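Type IV pilus assembly protein PilF (Pseudomonas aeruginosa, PDB 2HO1) is an outer-membrane lipoprotein of tetratricopeptide repeats that interacts with PilQ and is essential for its localization and assembly into the type IV pilus secretin. Local coordinates at residues A[54-59]-A[78-83]; A[39-44]-A[68-73]. All blocks are in the same frame, centred on the assembly; numbering follows the deposited sequence. Where two conformers were deposited one is given.

In the fold
From the N terminus, helix 33-49 runs first, helix 57-66 folds back beside it, and helix 71-83 follows. Contact 2 opens on the first of these, at 39-44, and closes a loop of 23 residues when the chain reaches 68-73 at the start of the third helix. Contact 1 opens at 54-59, inside that loop, and closes further along the third helix at 78-83. The two loops therefore cross instead of nesting. Their centres lie 11 Å apart, and they meet directly where Pro59 and Ala56 pack on Tyr40, Leu43 and Gly44. Together they tie helix 71-83 to both preceding helices at the N-terminal end of the repeat superhelix.

Contact 1: A[54-59]-A[78-83]; sequences EQAKVP and AVVFQT
Val80 reaches across from helix 71-83 with both its methyls and sets them on two consecutive residues, Ala56 and Lys57. The packed part includes the CG2 side: this methyl comes up against Ala56 CB at 3.7 Å, where the backbones also run nearest, 7.1 Å between the CA atoms of Ala56 and Val80. With CG1 anti to the backbone N (chi1 165°), Val80 puts its other methyl alongside the lysine chain, and CG1 is 3.9 Å from Lys57 CG and just as far from CE. Extended beyond CG, the Lys57 chain runs past Val80 to Phe81, and the two side chains cross at about a right angle. Lys57 CE comes within 3.8 Å of CE1 of the buried Phe81, from an oblique direction, and this too belongs to the packed part. No hydrogen bond joins the two segments, so the fit rests on apolar surface.

The looser, solvent side begins at the lysine NZ. Lys57 is partly exposed and Glu54 exposed, and between them NZ makes a weak salt bridge to Glu54 OE1 at 3.3 Å, one turn earlier in the chain. Glu84 adds a long, weak ion pair to the same NZ and lies close to the Glu54 carboxylate, so the lysine charge probably eases the repulsion between the two acids.

This is helix packing of the kind that builds a tetratricopeptide superhelix, joining residues 54-59, at the N-terminal end of helix 57-66, to the later turns of helix 71-83. Tyr47 of helix 33-49 packs on Ala56, Thr53 of the preceding loop touches Val80, and Leu89 of helix 87-100 covers part of Phe81.

Contact 2: A[39-44]-A[68-73]; sequences AYIQLG and PSSADA
Ile41 has CG1 anti to its carbonyl carbon (chi1 -69°) and continues nearly straight to CD1 (chi2 166°), an extension that drives the end of the side chain into the first turn of helix 71-83. Ser70, with OG anti to its own N (chi1 166°), turns its hydroxyl oxygen back over that turn, where it accepts from Ala73 N at 3.1 Å. This is an N-cap.

The isoleucine tip packs against the cap itself. CD1 of Ile41 lies 3.6 Å from Ser70 OG and 3.9 Å from Ala73 N, touching both atoms of the capping bond, and it also meets Asp72 CB at 4.0 Å. One carbon further back, Ile41 CG1 rests on Ala73 CB, also at 4.0 Å. Ile41, Ser70 and Ala73 are all buried, so the capping bond gives the hydroxyl oxygen and the amide a polar partner beside an apolar side chain. Asp72 stands at the more open margin, its OD1 in a long, weak ion pair with Arg106.

The contact joins helix 33-49, the first helix of the modelled chain, to the start of helix 71-83. Helix 57-66 borders the junction through Ala63, which packs on Ile41, and Leu64, which packs on Ala73. Beyond the cap, Ser100 at the end of helix 87-100 hydrogen-bonds to the carbonyl oxygen of Ser69.

Contact 1: A[54-59]-A[78-83]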
ATOM      1  N   GLU A  54      -0.810 -34.033  -2.552  1.00 42.87           N
ATOM      2  CA  GLU A  54      -1.687 -34.758  -1.644  1.00 45.81           C
ATOM      3  C   GLU A  54      -0.936 -35.313  -0.420  1.00 46.40           C
ATOM      4  O   GLU A  54      -1.468 -35.275   0.691  1.00 48.95           O
ATOM      5  CB  GLU A  54      -2.405 -35.875  -2.440  1.00 47.74           C
ATOM      6  CG  GLU A  54      -3.480 -36.683  -1.699  1.00 50.75           C
ATOM      7  CD  GLU A  54      -4.585 -35.839  -1.077  1.00 53.37           C
ATOM      8  OE1 GLU A  54      -4.915 -34.749  -1.613  1.00 54.53           O
ATOM      9  OE2 GLU A  54      -5.151 -36.282  -0.045  1.00 55.52           O
ATOM     10  N   GLN A  55       0.297 -35.795  -0.597  1.00 46.96           N
ATOM     11  CA  GLN A  55       1.083 -36.349   0.532  1.00 45.46           C
ATOM     12  C   GLN A  55       1.486 -35.315   1.576  1.00 42.87           C
ATOM     13  O   GLN A  55       1.746 -35.663   2.722  1.00 41.11           O
ATOM     14  CB  GLN A  55       2.371 -37.003   0.043  1.00 49.34           C
ATOM     15  CG  GLN A  55       2.189 -38.339  -0.620  1.00 57.95           C
ATOM     16  CD  GLN A  55       3.385 -38.696  -1.489  1.00 61.43           C
ATOM     17  OE1 GLN A  55       4.510 -38.831  -0.990  1.00 61.76           O
ATOM     18  NE2 GLN A  55       3.149 -38.836  -2.807  1.00 62.40           N
ATOM     19  N   ALA A  56       1.574 -34.057   1.151  1.00 39.52           N
ATOM     20  CA  ALA A  56       1.946 -32.941   2.011  1.00 36.87           C
ATOM     21  C   ALA A  56       1.006 -32.777   3.206  1.00 37.19           C
ATOM     22  O   ALA A  56       1.406 -32.279   4.248  1.00 36.54           O
ATOM     23  CB  ALA A  56       1.977 -31.637   1.178  1.00 34.45           C
ATOM     24  N   LYS A  57      -0.249 -33.199   3.060  1.00 37.39           N
ATOM     25  CA  LYS A  57      -1.228 -33.073   4.144  1.00 39.03           C
ATOM     26  C   LYS A  57      -0.938 -33.813   5.449  1.00 40.71           C
ATOM     27  O   LYS A  57      -1.228 -33.288   6.543  1.00 41.64           O
ATOM     28  CB  LYS A  57      -2.619 -33.504   3.663  1.00 38.97           C
ATOM     29  CG  LYS A  57      -3.251 -32.613   2.608  1.00 39.99           C
ATOM     30  CD  LYS A  57      -4.565 -33.254   2.149  1.00 42.73           C
ATOM     31  CE  LYS A  57      -5.324 -32.429   1.130  1.00 44.12           C
ATOM     32  NZ  LYS A  57      -6.579 -33.161   0.714  1.00 48.21           N
ATOM     33  N   VAL A  58      -0.397 -35.028   5.354  1.00 42.08           N
ATOM     34  CA  VAL A  58      -0.108 -35.830   6.553  1.00 41.58           C
ATOM     35  C   VAL A  58       0.752 -35.057   7.542  1.00 40.35           C
ATOM     36  O   VAL A  58       0.335 -34.828   8.677  1.00 41.71           O
ATOM     37  CB  VAL A  58       0.595 -37.176   6.186  1.00 42.86           C
ATOM     38  CG1 VAL A  58       0.924 -37.967   7.459  1.00 42.57           C
ATOM     39  CG2 VAL A  58      -0.311 -37.997   5.263  1.00 43.69           C
ATOM     40  N   PRO A  59       1.965 -34.656   7.126  1.00 39.91           N
ATOM     41  CA  PRO A  59       2.894 -33.893   7.967  1.00 39.43           C
ATOM     42  C   PRO A  59       2.248 -32.591   8.476  1.00 41.08           C
ATOM     43  O   PRO A  59       2.386 -32.220   9.654  1.00 42.06           O
ATOM     44  CB  PRO A  59       4.058 -33.577   7.023  1.00 39.19           C
ATOM     45  CG  PRO A  59       4.007 -34.653   5.992  1.00 41.36           C
ATOM     46  CD  PRO A  59       2.541 -34.923   5.792  1.00 38.49           C
ATOM     47  N   ALA A  78      -2.838 -24.240   2.951  1.00 31.05           N
ATOM     48  CA  ALA A  78      -3.490 -23.362   1.994  1.00 29.44           C
ATOM     49  C   ALA A  78      -2.972 -23.539   0.572  1.00 30.33           C
ATOM     50  O   ALA A  78      -3.759 -23.554  -0.370  1.00 29.09           O
ATOM     51  CB  ALA A  78      -3.377 -21.911   2.430  1.00 29.25           C
ATOM     52  N   VAL A  79      -1.657 -23.689   0.404  0.50 28.66           N
ATOM     53  CA  VAL A  79      -1.157 -23.871  -0.948  0.50 27.53           C
ATOM     54  C   VAL A  79      -1.395 -25.315  -1.398  0.50 27.82           C
ATOM     55  O   VAL A  79      -1.434 -25.591  -2.598  0.50 27.81           O
ATOM     56  CB  VAL A  79       0.342 -23.509  -1.076  0.50 28.62           C
ATOM     57  CG1 VAL A  79       0.623 -22.171  -0.385  0.50 21.88           C
ATOM     58  CG2 VAL A  79       1.187 -24.615  -0.526  0.50 28.32           C
ATOM     59  N   VAL A  80      -1.543 -26.236  -0.446  1.00 27.42           N
ATOM     60  CA  VAL A  80      -1.816 -27.625  -0.820  1.00 29.24           C
ATOM     61  C   VAL A  80      -3.185 -27.555  -1.521  1.00 29.07           C
ATOM     62  O   VAL A  80      -3.316 -27.989  -2.651  1.00 31.99           O
ATOM     63  CB  VAL A  80      -1.936 -28.601   0.374  1.00 29.09           C
ATOM     64  CG1 VAL A  80      -2.576 -29.928  -0.115  1.00 29.03           C
ATOM     65  CG2 VAL A  80      -0.542 -28.899   0.983  1.00 28.55           C
ATOM     66  N   PHE A  81      -4.180 -26.977  -0.859  1.00 29.71           N
ATOM     67  CA  PHE A  81      -5.528 -26.851  -1.417  1.00 31.02           C
ATOM     68  C   PHE A  81      -5.578 -26.027  -2.706  1.00 32.01           C
ATOM     69  O   PHE A  81      -6.297 -26.366  -3.641  1.00 31.96           O
ATOM     70  CB  PHE A  81      -6.480 -26.239  -0.388  1.00 28.72           C
ATOM     71  CG  PHE A  81      -6.795 -27.145   0.763  1.00 30.23           C
ATOM     72  CD1 PHE A  81      -7.145 -28.465   0.551  1.00 32.90           C
ATOM     73  CD2 PHE A  81      -6.753 -26.673   2.061  1.00 29.92           C
ATOM     74  CE1 PHE A  81      -7.438 -29.298   1.610  1.00 32.65           C
ATOM     75  CE2 PHE A  81      -7.045 -27.502   3.123  1.00 28.90           C
ATOM     76  CZ  PHE A  81      -7.388 -28.815   2.897  1.00 29.69           C
ATOM     77  N   GLN A  82      -4.840 -24.922  -2.718  1.00 31.38           N
ATOM     78  CA  GLN A  82      -4.785 -24.032  -3.867  1.00 32.53           C
ATOM     79  C   GLN A  82      -4.270 -24.830  -5.043  1.00 33.08           C
ATOM     80  O   GLN A  82      -4.775 -24.724  -6.149  1.00 34.62           O
ATOM     81  CB  GLN A  82      -3.841 -22.862  -3.546  1.00 33.52           C
ATOM     82  CG  GLN A  82      -3.368 -22.012  -4.717  1.00 33.87           C
ATOM     83  CD  GLN A  82      -2.490 -20.839  -4.229  1.00 35.43           C
ATOM     84  OE1 GLN A  82      -2.099 -20.789  -3.054  1.00 32.72           O
ATOM     85  NE2 GLN A  82      -2.185 -19.909  -5.120  1.00 33.78           N
ATOM     86  N   THR A  83      -3.245 -25.630  -4.797  1.00 33.67           N
ATOM     87  CA  THR A  83      -2.666 -26.469  -5.836  1.00 33.85           C
ATOM     88  C   THR A  83      -3.696 -27.523  -6.338  1.00 35.13           C
ATOM     89  O   THR A  83      -3.720 -27.864  -7.521  1.00 32.08           O
ATOM     90  CB  THR A  83      -1.400 -27.189  -5.298  1.00 36.70           C
ATOM     91  OG1 THR A  83      -0.472 -26.205  -4.801  1.00 33.66           O
ATOM     92  CG2 THR A  83      -0.737 -28.034  -6.416  1.00 34.16           C
TER

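Contact 2: A[39-44]-A[68-73]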
ATOM      1  N   ALA A  39       9.512 -28.945  12.065  1.00 42.40           N
ATOM      2  CA  ALA A  39      10.041 -30.044  11.272  1.00 40.74           C
ATOM      3  C   ALA A  39       8.952 -30.585  10.315  1.00 38.72           C
ATOM      4  O   ALA A  39       9.186 -30.757   9.114  1.00 36.78           O
ATOM      5  CB  ALA A  39      10.539 -31.154  12.208  1.00 41.52           C
ATOM      6  N   TYR A  40       7.781 -30.861  10.869  1.00 38.01           N
ATOM      7  CA  TYR A  40       6.640 -31.342  10.093  1.00 38.33           C
ATOM      8  C   TYR A  40       6.244 -30.341   9.010  1.00 39.04           C
ATOM      9  O   TYR A  40       5.909 -30.738   7.866  1.00 37.51           O
ATOM     10  CB  TYR A  40       5.450 -31.585  11.011  1.00 42.31           C
ATOM     11  CG  TYR A  40       5.548 -32.878  11.753  1.00 44.32           C
ATOM     12  CD1 TYR A  40       5.811 -34.058  11.067  1.00 45.94           C
ATOM     13  CD2 TYR A  40       5.412 -32.929  13.144  1.00 45.19           C
ATOM     14  CE1 TYR A  40       5.943 -35.255  11.735  1.00 47.41           C
ATOM     15  CE2 TYR A  40       5.539 -34.123  13.823  1.00 48.13           C
ATOM     16  CZ  TYR A  40       5.808 -35.289  13.111  1.00 48.48           C
ATOM     17  OH  TYR A  40       5.952 -36.492  13.764  1.00 50.90           O
ATOM     18  N   ILE A  41       6.284 -29.044   9.350  1.00 37.51           N
ATOM     19  CA  ILE A  41       5.953 -28.031   8.352  1.00 37.69           C
ATOM     20  C   ILE A  41       6.979 -28.109   7.215  1.00 38.03           C
ATOM     21  O   ILE A  41       6.616 -28.008   6.029  1.00 37.78           O
ATOM     22  CB  ILE A  41       5.923 -26.611   8.972  1.00 37.94           C
ATOM     23  CG1 ILE A  41       4.716 -26.506   9.914  1.00 35.16           C
ATOM     24  CG2 ILE A  41       5.828 -25.539   7.876  1.00 37.20           C
ATOM     25  CD1 ILE A  41       4.764 -25.312  10.822  1.00 34.99           C
ATOM     26  N   GLN A  42       8.253 -28.333   7.553  1.00 35.42           N
ATOM     27  CA  GLN A  42       9.273 -28.422   6.509  1.00 37.17           C
ATOM     28  C   GLN A  42       9.066 -29.668   5.642  1.00 35.83           C
ATOM     29  O   GLN A  42       9.254 -29.620   4.425  1.00 35.13           O
ATOM     30  CB  GLN A  42      10.679 -28.477   7.117  1.00 39.50           C
ATOM     31  CG  GLN A  42      11.163 -27.178   7.736  1.00 42.34           C
ATOM     32  CD  GLN A  42      11.235 -26.062   6.728  1.00 45.72           C
ATOM     33  OE1 GLN A  42      12.013 -26.117   5.780  1.00 49.64           O
ATOM     34  NE2 GLN A  42      10.420 -25.036   6.924  1.00 47.46           N
ATOM     35  N   LEU A  43       8.694 -30.775   6.285  1.00 35.94           N
ATOM     36  CA  LEU A  43       8.462 -32.037   5.593  1.00 36.55           C
ATOM     37  C   LEU A  43       7.321 -31.822   4.599  1.00 36.93           C
ATOM     38  O   LEU A  43       7.420 -32.206   3.440  1.00 39.52           O
ATOM     39  CB  LEU A  43       8.096 -33.131   6.603  1.00 35.15           C
ATOM     40  CG  LEU A  43       7.902 -34.543   6.022  1.00 38.53           C
ATOM     41  CD1 LEU A  43       9.063 -34.941   5.116  1.00 38.92           C
ATOM     42  CD2 LEU A  43       7.770 -35.524   7.161  1.00 39.22           C
ATOM     43  N   GLY A  44       6.247 -31.198   5.081  1.00 38.28           N
ATOM     44  CA  GLY A  44       5.096 -30.874   4.242  1.00 37.79           C
ATOM     45  C   GLY A  44       5.487 -30.032   3.035  1.00 38.27           C
ATOM     46  O   GLY A  44       5.142 -30.354   1.898  1.00 37.46           O
ATOM     47  N   PRO A  68      -2.540 -25.937  16.849  1.00 50.92           N
ATOM     48  CA  PRO A  68      -3.775 -25.577  16.149  1.00 51.19           C
ATOM     49  C   PRO A  68      -3.799 -24.197  15.512  1.00 51.13           C
ATOM     50  O   PRO A  68      -4.568 -23.960  14.585  1.00 51.51           O
ATOM     51  CB  PRO A  68      -4.838 -25.726  17.236  1.00 51.50           C
ATOM     52  CG  PRO A  68      -4.307 -26.825  18.070  1.00 50.99           C
ATOM     53  CD  PRO A  68      -2.858 -26.403  18.211  1.00 51.73           C
ATOM     54  N   SER A  69      -2.954 -23.294  15.981  1.00 50.19           N
ATOM     55  CA  SER A  69      -2.962 -21.959  15.414  1.00 49.31           C
ATOM     56  C   SER A  69      -1.689 -21.605  14.629  1.00 48.41           C
ATOM     57  O   SER A  69      -1.489 -20.460  14.245  1.00 47.49           O
ATOM     58  CB  SER A  69      -3.216 -20.936  16.519  1.00 49.65           C
ATOM     59  OG  SER A  69      -2.081 -20.790  17.348  1.00 52.15           O
ATOM     60  N   SER A  70      -0.832 -22.588  14.376  1.00 46.82           N
ATOM     61  CA  SER A  70       0.388 -22.318  13.610  1.00 45.28           C
ATOM     62  C   SER A  70       0.083 -21.645  12.258  1.00 44.32           C
ATOM     63  O   SER A  70      -0.560 -22.246  11.382  1.00 44.83           O
ATOM     64  CB  SER A  70       1.164 -23.613  13.354  1.00 45.20           C
ATOM     65  OG  SER A  70       2.157 -23.404  12.367  1.00 41.16           O
ATOM     66  N   ALA A  71       0.568 -20.414  12.081  1.00 40.93           N
ATOM     67  CA  ALA A  71       0.322 -19.677  10.856  1.00 38.71           C
ATOM     68  C   ALA A  71       1.027 -20.320   9.671  1.00 38.94           C
ATOM     69  O   ALA A  71       0.491 -20.347   8.550  1.00 36.85           O
ATOM     70  CB  ALA A  71       0.772 -18.223  11.008  1.00 38.40           C
ATOM     71  N   ASP A  72       2.230 -20.836   9.902  1.00 35.84           N
ATOM     72  CA  ASP A  72       2.964 -21.444   8.815  1.00 37.23           C
ATOM     73  C   ASP A  72       2.334 -22.780   8.381  1.00 35.83           C
ATOM     74  O   ASP A  72       2.437 -23.146   7.216  1.00 36.23           O
ATOM     75  CB  ASP A  72       4.433 -21.677   9.201  1.00 41.64           C
ATOM     76  CG  ASP A  72       5.284 -20.401   9.156  1.00 45.13           C
ATOM     77  OD1 ASP A  72       4.779 -19.309   8.821  1.00 48.61           O
ATOM     78  OD2 ASP A  72       6.486 -20.510   9.453  1.00 49.51           O
ATOM     79  N   ALA A  73       1.706 -23.503   9.303  1.00 33.31           N
ATOM     80  CA  ALA A  73       1.090 -24.783   8.943  1.00 33.58           C
ATOM     81  C   ALA A  73      -0.203 -24.528   8.175  1.00 34.05           C
ATOM     82  O   ALA A  73      -0.498 -25.199   7.168  1.00 33.60           O
ATOM     83  CB  ALA A  73       0.830 -25.621  10.174  1.00 32.97           C
TER